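Side-chain contacts in Lin0012 protein (Listeria innocua, PDB 3K17), which probably transfers a phosphate group from ATP to phosphomevalonate, a step of the mevalonate route to isoprenoids: residues V9-K14 and S120-V125; I82-T87 and F145-L150; L248-E253 and R278-E283. All blocks are in the same frame, centred on the assembly; numbering follows the deposited sequence.

Interaction 1. Residues V9-K14 and S120-V125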
loop_
_atom_site.group_PDB
_atom_site.type_symbol
_atom_site.label_atom_id
_atom_site.label_comp_id
_atom_site.label_asym_id
_atom_site.label_seq_id
_atom_site.Cartn_x
_atom_site.Cartn_y
_atom_site.Cartn_z
ATOM N N VAL A 9 -28.799 14.329 -27.731
ATOM C CA VAL A 9 -29.411 14.876 -26.520
ATOM C C VAL A 9 -28.691 16.160 -26.115
ATOM O O VAL A 9 -27.470 16.176 -25.952
ATOM C CB VAL A 9 -29.334 13.872 -25.345
ATOM C CG1 VAL A 9 -29.807 14.540 -24.054
ATOM C CG2 VAL A 9 -30.188 12.635 -25.653
ATOM N N LYS A 10 -29.446 17.240 -25.970
ATOM C CA LYS A 10 -28.868 18.510 -25.566
ATOM C C LYS A 10 -29.454 18.906 -24.228
ATOM O O LYS A 10 -30.665 19.106 -24.103
ATOM C CB LYS A 10 -29.148 19.604 -26.598
ATOM C CG LYS A 10 -28.633 19.279 -27.987
ATOM C CD LYS A 10 -28.901 20.415 -28.967
ATOM C CE LYS A 10 -27.689 21.310 -29.123
ATOM N NZ LYS A 10 -26.533 20.560 -29.713
ATOM N N ILE A 11 -28.578 19.006 -23.233
ATOM C CA ILE A 11 -28.964 19.376 -21.883
ATOM C C ILE A 11 -28.446 20.776 -21.601
ATOM O O ILE A 11 -27.242 21.068 -21.754
ATOM C CB ILE A 11 -28.372 18.401 -20.839
ATOM C CG1 ILE A 11 -28.790 16.966 -21.172
ATOM C CG2 ILE A 11 -28.844 18.777 -19.450
ATOM C CD1 ILE A 11 -30.315 16.764 -21.322
ATOM N N PRO A 12 -29.349 21.671 -21.187
ATOM C CA PRO A 12 -28.977 23.051 -20.886
ATOM C C PRO A 12 -28.239 23.158 -19.557
ATOM O O PRO A 12 -28.408 22.312 -18.678
ATOM C CB PRO A 12 -30.327 23.759 -20.847
ATOM C CG PRO A 12 -31.210 22.703 -20.214
ATOM C CD PRO A 12 -30.788 21.440 -20.948
ATOM N N GLY A 13 -27.415 24.195 -19.433
ATOM C CA GLY A 13 -26.695 24.440 -18.198
ATOM C C GLY A 13 -27.682 25.071 -17.228
ATOM O O GLY A 13 -28.830 25.321 -17.597
ATOM N N LYS A 14 -27.245 25.352 -16.005
ATOM C CA LYS A 14 -28.141 25.920 -15.003
ATOM C C LYS A 14 -27.538 27.092 -14.252
ATOM O O LYS A 14 -26.323 27.248 -14.183
ATOM C CB LYS A 14 -28.524 24.845 -13.982
ATOM C CG LYS A 14 -27.341 24.405 -13.087
ATOM C CD LYS A 14 -27.258 25.209 -11.776
ATOM C CE LYS A 14 -25.844 25.216 -11.183
ATOM N NZ LYS A 14 -24.946 26.162 -11.936
ATOM N N SER A 120 -21.253 19.135 -14.049
ATOM C CA SER A 120 -21.460 17.765 -13.581
ATOM C C SER A 120 -22.925 17.327 -13.643
ATOM O O SER A 120 -23.230 16.202 -14.037
ATOM C CB SER A 120 -20.905 17.587 -12.151
ATOM O OG SER A 120 -21.582 18.407 -11.198
ATOM N N ALA A 121 -23.834 18.213 -13.262
ATOM C CA ALA A 121 -25.255 17.882 -13.304
ATOM C C ALA A 121 -25.708 17.683 -14.752
ATOM O O ALA A 121 -26.386 16.706 -15.075
ATOM C CB ALA A 121 -26.062 18.991 -12.657
ATOM N N ALA A 122 -25.319 18.605 -15.629
ATOM C CA ALA A 122 -25.722 18.523 -17.029
ATOM C C ALA A 122 -25.249 17.239 -17.696
ATOM O O ALA A 122 -25.978 16.623 -18.485
ATOM C CB ALA A 122 -25.214 19.734 -17.792
ATOM N N ALA A 123 -24.026 16.827 -17.383
ATOM C CA ALA A 123 -23.485 15.606 -17.963
ATOM C C ALA A 123 -24.277 14.408 -17.448
ATOM O O ALA A 123 -24.637 13.501 -18.207
ATOM C CB ALA A 123 -21.998 15.463 -17.595
ATOM N N THR A 124 -24.535 14.400 -16.147
ATOM C CA THR A 124 -25.295 13.319 -15.538
ATOM C C THR A 124 -26.678 13.202 -16.213
ATOM O O THR A 124 -27.109 12.117 -16.611
ATOM C CB THR A 124 -25.486 13.575 -14.034
ATOM O OG1 THR A 124 -24.206 13.640 -13.398
ATOM C CG2 THR A 124 -26.298 12.456 -13.395
ATOM N N VAL A 125 -27.361 14.330 -16.337
ATOM C CA VAL A 125 -28.692 14.362 -16.951
ATOM C C VAL A 125 -28.652 13.930 -18.419
ATOM O O VAL A 125 -29.579 13.279 -18.897
ATOM C CB VAL A 125 -29.319 15.782 -16.823
ATOM C CG1 VAL A 125 -30.583 15.907 -17.681
ATOM C CG2 VAL A 125 -29.671 16.049 -15.357
#
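Strand 9-14 and helix 120-125 run nearly antiparallel, their axes 8.1 Å apart at the closest point and 157° between their directions, with the CA atoms of Ile11 and Ala122 facing each other. Ile11 carries the contact from the strand side. Its chi1 of -56° sets CG1 beside the backbone N and leaves the CG2 methyl anti to it, beside the helix, 3.7 Å from Ala122 O and 4.1 Å from Ala122 CB. The other branch ends in CD1, which rests 3.8 Å from CG1 of Val125. Since CG2 of Ile11 touches that same Val125 methyl, both branches of the isoleucine bear on it from one side, and the two beta-branched chains meet at a slant. Alanine suits position 122 because its single methyl lets the strand come close enough for the carbonyl O of Pro12 to approach Ala122 CB at 4.2 Å.

Helix packed on sheet in this way is part of the N-terminal domain of GHMP kinases. Ser120 and Ala121 close the family's Gly-Leu-Gly-Ser-Ser-Ala motif, which in relatives wraps the ATP phosphates, and Ala122 follows it, so this helix turn probably adjoins the nucleotide site. Within it, Thr124 OG1 donates to Ser120 O at 2.8 Å, while Thr124 N reaches the same oxygen from the opposite face of the carbonyl plane; the hydroxyl of this buried threonine is thus satisfied by its own helix. On the strand's edges, Ile11 pairs through its backbone with Ile39 and Lys10 with Gln355, while farther along the helix Ala126 and Asn129 also touch Ile11.

Interaction 2. Residues I82-T87 and F145-L150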
loop_
_atom_site.group_PDB
_atom_site.type_symbol
_atom_site.label_atom_id
_atom_site.label_comp_id
_atom_site.label_asym_id
_atom_site.label_seq_id
_atom_site.Cartn_x
_atom_site.Cartn_y
_atom_site.Cartn_z
ATOM N N ILE A 82 -24.139 6.011 -15.865
ATOM C CA ILE A 82 -24.248 4.833 -16.718
ATOM C C ILE A 82 -24.518 3.583 -15.873
ATOM O O ILE A 82 -25.330 2.727 -16.239
ATOM C CB ILE A 82 -22.940 4.631 -17.540
ATOM C CG1 ILE A 82 -22.855 5.693 -18.633
ATOM C CG2 ILE A 82 -22.890 3.228 -18.136
ATOM C CD1 ILE A 82 -21.522 5.718 -19.370
ATOM N N ASN A 83 -23.840 3.483 -14.734
ATOM C CA ASN A 83 -24.005 2.331 -13.855
ATOM C C ASN A 83 -25.405 2.272 -13.237
ATOM O O ASN A 83 -26.045 1.218 -13.219
ATOM C CB ASN A 83 -22.926 2.354 -12.763
ATOM C CG ASN A 83 -21.532 2.040 -13.318
ATOM O OD1 ASN A 83 -20.507 2.529 -12.813
ATOM N ND2 ASN A 83 -21.491 1.221 -14.359
ATOM N N ILE A 84 -25.891 3.400 -12.739
ATOM C CA ILE A 84 -27.214 3.412 -12.143
ATOM C C ILE A 84 -28.289 3.193 -13.217
ATOM O O ILE A 84 -29.287 2.527 -12.966
ATOM C CB ILE A 84 -27.481 4.735 -11.394
ATOM C CG1 ILE A 84 -28.736 4.598 -10.534
ATOM C CG2 ILE A 84 -27.648 5.875 -12.391
ATOM C CD1 ILE A 84 -29.023 5.821 -9.681
ATOM N N ALA A 85 -28.084 3.736 -14.414
ATOM C CA ALA A 85 -29.070 3.555 -15.482
ATOM C C ALA A 85 -29.113 2.075 -15.869
ATOM O O ALA A 85 -30.180 1.500 -16.106
ATOM C CB ALA A 85 -28.706 4.401 -16.680
ATOM N N THR A 86 -27.937 1.464 -15.918
ATOM C CA THR A 86 -27.805 0.058 -16.255
ATOM C C THR A 86 -28.521 -0.818 -15.229
ATOM O O THR A 86 -29.225 -1.756 -15.592
ATOM C CB THR A 86 -26.311 -0.341 -16.327
ATOM O OG1 THR A 86 -25.712 0.271 -17.478
ATOM C CG2 THR A 86 -26.154 -1.847 -16.395
ATOM N N THR A 87 -28.326 -0.518 -13.948
ATOM C CA THR A 87 -28.968 -1.279 -12.888
ATOM C C THR A 87 -30.487 -1.087 -12.955
ATOM O O THR A 87 -31.248 -2.020 -12.688
ATOM C CB THR A 87 -28.458 -0.848 -11.499
ATOM O OG1 THR A 87 -27.093 -1.259 -11.353
ATOM C CG2 THR A 87 -29.304 -1.484 -10.382
ATOM N N PHE A 145 -35.271 12.092 -13.021
ATOM C CA PHE A 145 -34.649 13.020 -12.093
ATOM C C PHE A 145 -34.072 12.230 -10.924
ATOM O O PHE A 145 -32.965 12.504 -10.471
ATOM C CB PHE A 145 -35.654 14.029 -11.537
ATOM C CG PHE A 145 -35.161 14.735 -10.312
ATOM C CD1 PHE A 145 -34.233 15.770 -10.413
ATOM C CD2 PHE A 145 -35.569 14.318 -9.046
ATOM C CE1 PHE A 145 -33.717 16.377 -9.271
ATOM C CE2 PHE A 145 -35.054 14.924 -7.898
ATOM C CZ PHE A 145 -34.125 15.956 -8.015
ATOM N N LYS A 146 -34.841 11.262 -10.430
ATOM C CA LYS A 146 -34.411 10.440 -9.304
ATOM C C LYS A 146 -33.130 9.660 -9.617
ATOM O O LYS A 146 -32.249 9.553 -8.776
ATOM C CB LYS A 146 -35.521 9.459 -8.900
ATOM C CG LYS A 146 -36.760 10.103 -8.284
ATOM C CD LYS A 146 -37.768 9.024 -7.911
ATOM C CE LYS A 146 -39.050 9.602 -7.332
ATOM N NZ LYS A 146 -40.018 8.513 -6.998
ATOM N N LEU A 147 -33.043 9.091 -10.812
ATOM C CA LEU A 147 -31.843 8.356 -11.196
ATOM C C LEU A 147 -30.663 9.333 -11.218
ATOM O O LEU A 147 -29.619 9.072 -10.632
ATOM C CB LEU A 147 -32.019 7.729 -12.581
ATOM C CG LEU A 147 -33.026 6.581 -12.709
ATOM C CD1 LEU A 147 -33.237 6.251 -14.181
ATOM C CD2 LEU A 147 -32.523 5.355 -11.944
ATOM N N ALA A 148 -30.854 10.470 -11.884
ATOM C CA ALA A 148 -29.818 11.486 -12.000
ATOM C C ALA A 148 -29.415 12.066 -10.646
ATOM O O ALA A 148 -28.227 12.333 -10.400
ATOM C CB ALA A 148 -30.287 12.602 -12.934
ATOM N N ALA A 149 -30.396 12.264 -9.770
ATOM C CA ALA A 149 -30.142 12.814 -8.443
ATOM C C ALA A 149 -29.359 11.846 -7.549
ATOM O O ALA A 149 -28.423 12.256 -6.854
ATOM C CB ALA A 149 -31.461 13.194 -7.769
ATOM N N LEU A 150 -29.750 10.574 -7.551
ATOM C CA LEU A 150 -29.048 9.571 -6.750
ATOM C C LEU A 150 -27.609 9.475 -7.244
ATOM O O LEU A 150 -26.675 9.439 -6.453
ATOM C CB LEU A 150 -29.703 8.195 -6.887
ATOM C CG LEU A 150 -31.038 7.955 -6.176
ATOM C CD1 LEU A 150 -31.536 6.543 -6.459
ATOM C CD2 LEU A 150 -30.851 8.157 -4.680
#
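Ile84 meets Leu147 and Leu150 through aliphatic carbon, and the one aromatic ring within the two segments, that of Phe145, lies apart from this meeting. One face of that ring carries Ala149 CB, 3.8 Å above the plane and displaced toward the rim, while Ile164 and Ala165 of helix 162-169 and Leu203 also touch the phenylalanine. Phe145 thus ties helix 141-156 to other parts of the fold, leaving the aliphatic residues to face helix 76-91.

From that helix Ile84 reaches across alone. Its CG1 is anti to the backbone N (chi1 -168°) and the chain continues extended to CD1, which makes CD1 a probe thrust at the other helix. It ends 3.4 Å from Leu147 O and 3.7 Å from Leu150 CB, against the turn that runs from Leu147 to Leu150. Leu147 comes at a slant, its CD2 methyl 4.1 Å from Ile84 CG1, whereas Leu150 lies at about a right angle to the isoleucine and adds its CD1 at 4.1 Å from Ile84 CD1. A long isoleucine suits the gap between backbones: Leu147 flanks its shaft with CD2, and Leu150 meets its tip with CB and CD1.

Helix 192-197 covers the group, with Leu192 against Ile84 and Leu150 and Met196 against Leu147. A second subunit comes near too: its Ala188 packs on Ile84, and its Tyr189 O accepts a hydrogen bond from Thr87 OG1. Both helices belong to the N-terminal GHMP kinase region. Between the two segments themselves the attraction is dispersion and the burial of hydrocarbon, so that the fit of the side chains probably matters more than the direction of any one bond.

Interaction 3. Residues L248-E253 and R278-E283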
loop_
_atom_site.group_PDB
_atom_site.type_symbol
_atom_site.label_atom_id
_atom_site.label_comp_id
_atom_site.label_asym_id
_atom_site.label_seq_id
_atom_site.Cartn_x
_atom_site.Cartn_y
_atom_site.Cartn_z
ATOM N N LEU A 248 -31.179 30.680 7.283
ATOM C CA LEU A 248 -32.223 29.819 6.735
ATOM C C LEU A 248 -33.611 30.434 6.870
ATOM O O LEU A 248 -34.338 30.575 5.889
ATOM C CB LEU A 248 -32.210 28.455 7.435
ATOM C CG LEU A 248 -31.007 27.533 7.213
ATOM C CD1 LEU A 248 -31.230 26.236 7.988
ATOM C CD2 LEU A 248 -30.833 27.241 5.724
ATOM N N THR A 249 -33.978 30.785 8.098
ATOM C CA THR A 249 -35.286 31.380 8.373
ATOM C C THR A 249 -35.519 32.573 7.465
ATOM O O THR A 249 -36.570 32.708 6.835
ATOM C CB THR A 249 -35.374 31.855 9.832
ATOM O OG1 THR A 249 -35.160 30.737 10.704
ATOM C CG2 THR A 249 -36.747 32.482 10.112
ATOM N N ARG A 250 -34.519 33.441 7.413
ATOM C CA ARG A 250 -34.577 34.634 6.585
ATOM C C ARG A 250 -34.729 34.220 5.115
ATOM O O ARG A 250 -35.517 34.799 4.365
ATOM C CB ARG A 250 -33.292 35.439 6.781
ATOM C CG ARG A 250 -33.341 36.829 6.198
ATOM C CD ARG A 250 -34.051 37.802 7.127
ATOM N NE ARG A 250 -34.502 38.967 6.378
ATOM C CZ ARG A 250 -35.527 38.944 5.538
ATOM N NH1 ARG A 250 -36.204 37.820 5.351
ATOM N NH2 ARG A 250 -35.865 40.035 4.869
ATOM N N ASN A 251 -33.970 33.205 4.711
ATOM C CA ASN A 251 -34.028 32.717 3.340
ATOM C C ASN A 251 -35.424 32.228 2.981
ATOM O O ASN A 251 -35.930 32.516 1.902
ATOM C CB ASN A 251 -33.015 31.582 3.139
ATOM C CG ASN A 251 -33.236 30.825 1.838
ATOM O OD1 ASN A 251 -34.058 29.897 1.767
ATOM N ND2 ASN A 251 -32.517 31.226 0.796
ATOM N N ASN A 252 -36.048 31.489 3.892
ATOM C CA ASN A 252 -37.383 30.958 3.643
ATOM C C ASN A 252 -38.443 32.036 3.465
ATOM O O ASN A 252 -39.392 31.858 2.697
ATOM C CB ASN A 252 -37.777 30.001 4.763
ATOM C CG ASN A 252 -36.858 28.801 4.839
ATOM O OD1 ASN A 252 -36.598 28.140 3.832
ATOM N ND2 ASN A 252 -36.360 28.511 6.032
ATOM N N GLU A 253 -38.281 33.154 4.172
ATOM C CA GLU A 253 -39.223 34.265 4.058
ATOM C C GLU A 253 -39.095 34.832 2.643
ATOM O O GLU A 253 -40.086 35.031 1.943
ATOM C CB GLU A 253 -38.896 35.368 5.081
ATOM C CG GLU A 253 -38.824 34.905 6.534
ATOM C CD GLU A 253 -38.607 36.055 7.523
ATOM O OE1 GLU A 253 -37.617 36.807 7.380
ATOM O OE2 GLU A 253 -39.429 36.203 8.454
ATOM N N ARG A 278 -29.495 38.751 -1.780
ATOM C CA ARG A 278 -28.101 39.157 -1.891
ATOM C C ARG A 278 -27.556 39.521 -0.519
ATOM O O ARG A 278 -26.449 39.133 -0.159
ATOM C CB ARG A 278 -27.955 40.373 -2.813
ATOM C CG ARG A 278 -26.523 40.911 -2.864
ATOM C CD ARG A 278 -26.406 42.236 -3.597
ATOM N NE ARG A 278 -25.017 42.690 -3.608
ATOM C CZ ARG A 278 -24.616 43.910 -3.955
ATOM N NH1 ARG A 278 -25.495 44.827 -4.332
ATOM N NH2 ARG A 278 -23.325 44.217 -3.916
ATOM N N ARG A 279 -28.349 40.267 0.241
ATOM C CA ARG A 279 -27.948 40.715 1.566
ATOM C C ARG A 279 -27.661 39.592 2.550
ATOM O O ARG A 279 -26.608 39.586 3.191
ATOM C CB ARG A 279 -29.014 41.650 2.152
ATOM C CG ARG A 279 -29.301 42.893 1.304
ATOM C CD ARG A 279 -28.027 43.667 0.993
ATOM N NE ARG A 279 -28.283 44.969 0.375
ATOM C CZ ARG A 279 -28.780 45.154 -0.846
ATOM N NH1 ARG A 279 -29.091 44.117 -1.614
ATOM N NH2 ARG A 279 -28.955 46.386 -1.306
ATOM N N ILE A 280 -28.580 38.638 2.674
ATOM C CA ILE A 280 -28.369 37.543 3.617
ATOM C C ILE A 280 -27.182 36.669 3.220
ATOM O O ILE A 280 -26.546 36.059 4.073
ATOM C CB ILE A 280 -29.633 36.661 3.768
ATOM C CG1 ILE A 280 -29.910 35.891 2.478
ATOM C CG2 ILE A 280 -30.832 37.539 4.117
ATOM C CD1 ILE A 280 -31.074 34.930 2.598
ATOM N N LEU A 281 -26.885 36.610 1.926
ATOM C CA LEU A 281 -25.750 35.819 1.460
ATOM C C LEU A 281 -24.475 36.576 1.813
ATOM O O LEU A 281 -23.449 35.972 2.121
ATOM C CB LEU A 281 -25.845 35.575 -0.052
ATOM C CG LEU A 281 -26.856 34.495 -0.473
ATOM C CD1 LEU A 281 -27.041 34.490 -1.978
ATOM C CD2 LEU A 281 -26.377 33.139 0.012
ATOM N N GLN A 282 -24.550 37.904 1.778
ATOM C CA GLN A 282 -23.409 38.741 2.131
ATOM C C GLN A 282 -23.152 38.536 3.619
ATOM O O GLN A 282 -22.010 38.400 4.052
ATOM C CB GLN A 282 -23.713 40.225 1.886
ATOM C CG GLN A 282 -23.942 40.625 0.436
ATOM C CD GLN A 282 -24.171 42.123 0.282
ATOM O OE1 GLN A 282 -25.087 42.690 0.879
ATOM N NE2 GLN A 282 -23.337 42.767 -0.519
ATOM N N GLU A 283 -24.234 38.516 4.392
ATOM C CA GLU A 283 -24.160 38.332 5.836
ATOM C C GLU A 283 -23.543 36.979 6.166
ATOM O O GLU A 283 -22.629 36.880 6.988
ATOM C CB GLU A 283 -25.560 38.410 6.446
ATOM C CG GLU A 283 -26.327 39.668 6.084
ATOM C CD GLU A 283 -25.752 40.914 6.728
ATOM O OE1 GLU A 283 -26.176 42.029 6.347
ATOM O OE2 GLU A 283 -24.886 40.779 7.621
#
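Ile280 projects from helix 267-288 onto Arg250 and Asn251, and its conformation decides which atom meets which. CG1 takes the place between the backbone N and the carbonyl carbon (chi1 68°), an uncommon choice for a beta-branched residue in a helix, and from there the extended chain carries CD1 to Asn251, 3.8 Å from its CA and 3.9 Å from its CB. The shorter branch, CG2, turns to Arg250 and lies only 3.3 Å from Arg250 CG, so close for two carbons that the exact spacing is doubtful, though the two plainly touch.

Arg250 can serve here because its stem is hydrocarbon. CG swings anti to the backbone N, and a bend at chi2 of 81° folds the chain so that the guanidinium leaves the apolar contact. NH1 then forms a salt bridge of 2.7 Å with Glu253 OE1, three residues on in the same helix, and NH2 forms another with Glu276 on the partner helix. Two carboxylates thus hold the charged end, while CG packs on the isoleucine. Asn251 takes part through CB and CA, with its amide carried off by a first torsion near 167°.

Phe247 and Ile254 also touch Ile280, and with Arg250 and Asn251 they stand at the i, i+3, i+4 and i+7 positions of a knobs-into-holes socket. Helices 241-264 and 267-288 follow each other in the chain as a helical hairpin. Asn251 and Leu248 touch the loop at Ala22, while on the second helix Arg278 bridges to Asp302 and Glu305 of helix 295-306 and packs, with Leu281, on Lys312 of strand 310-313.

In the fold
Interactions 1 and 2 adjoin in the N-terminal half, where Thr124 CG2 of the first lies 3.6 Å from Ala148 O of the second; their helices 119-135 and 141-156 follow each other in the chain. Interaction 1 joins helix to sheet near the middle of the chain, and interaction 2 joins two helices farther out, beside a second subunit; both are aliphatic, and their touching residues are all buried. Interaction 3 lies on the opposite side of the chain's centre from interaction 2, with about 17 Å between nearest atoms. It pairs consecutive helices and comes nearer the surface: a buried isoleucine meets the partly exposed Arg250, an arginine whose charge is paired with acids.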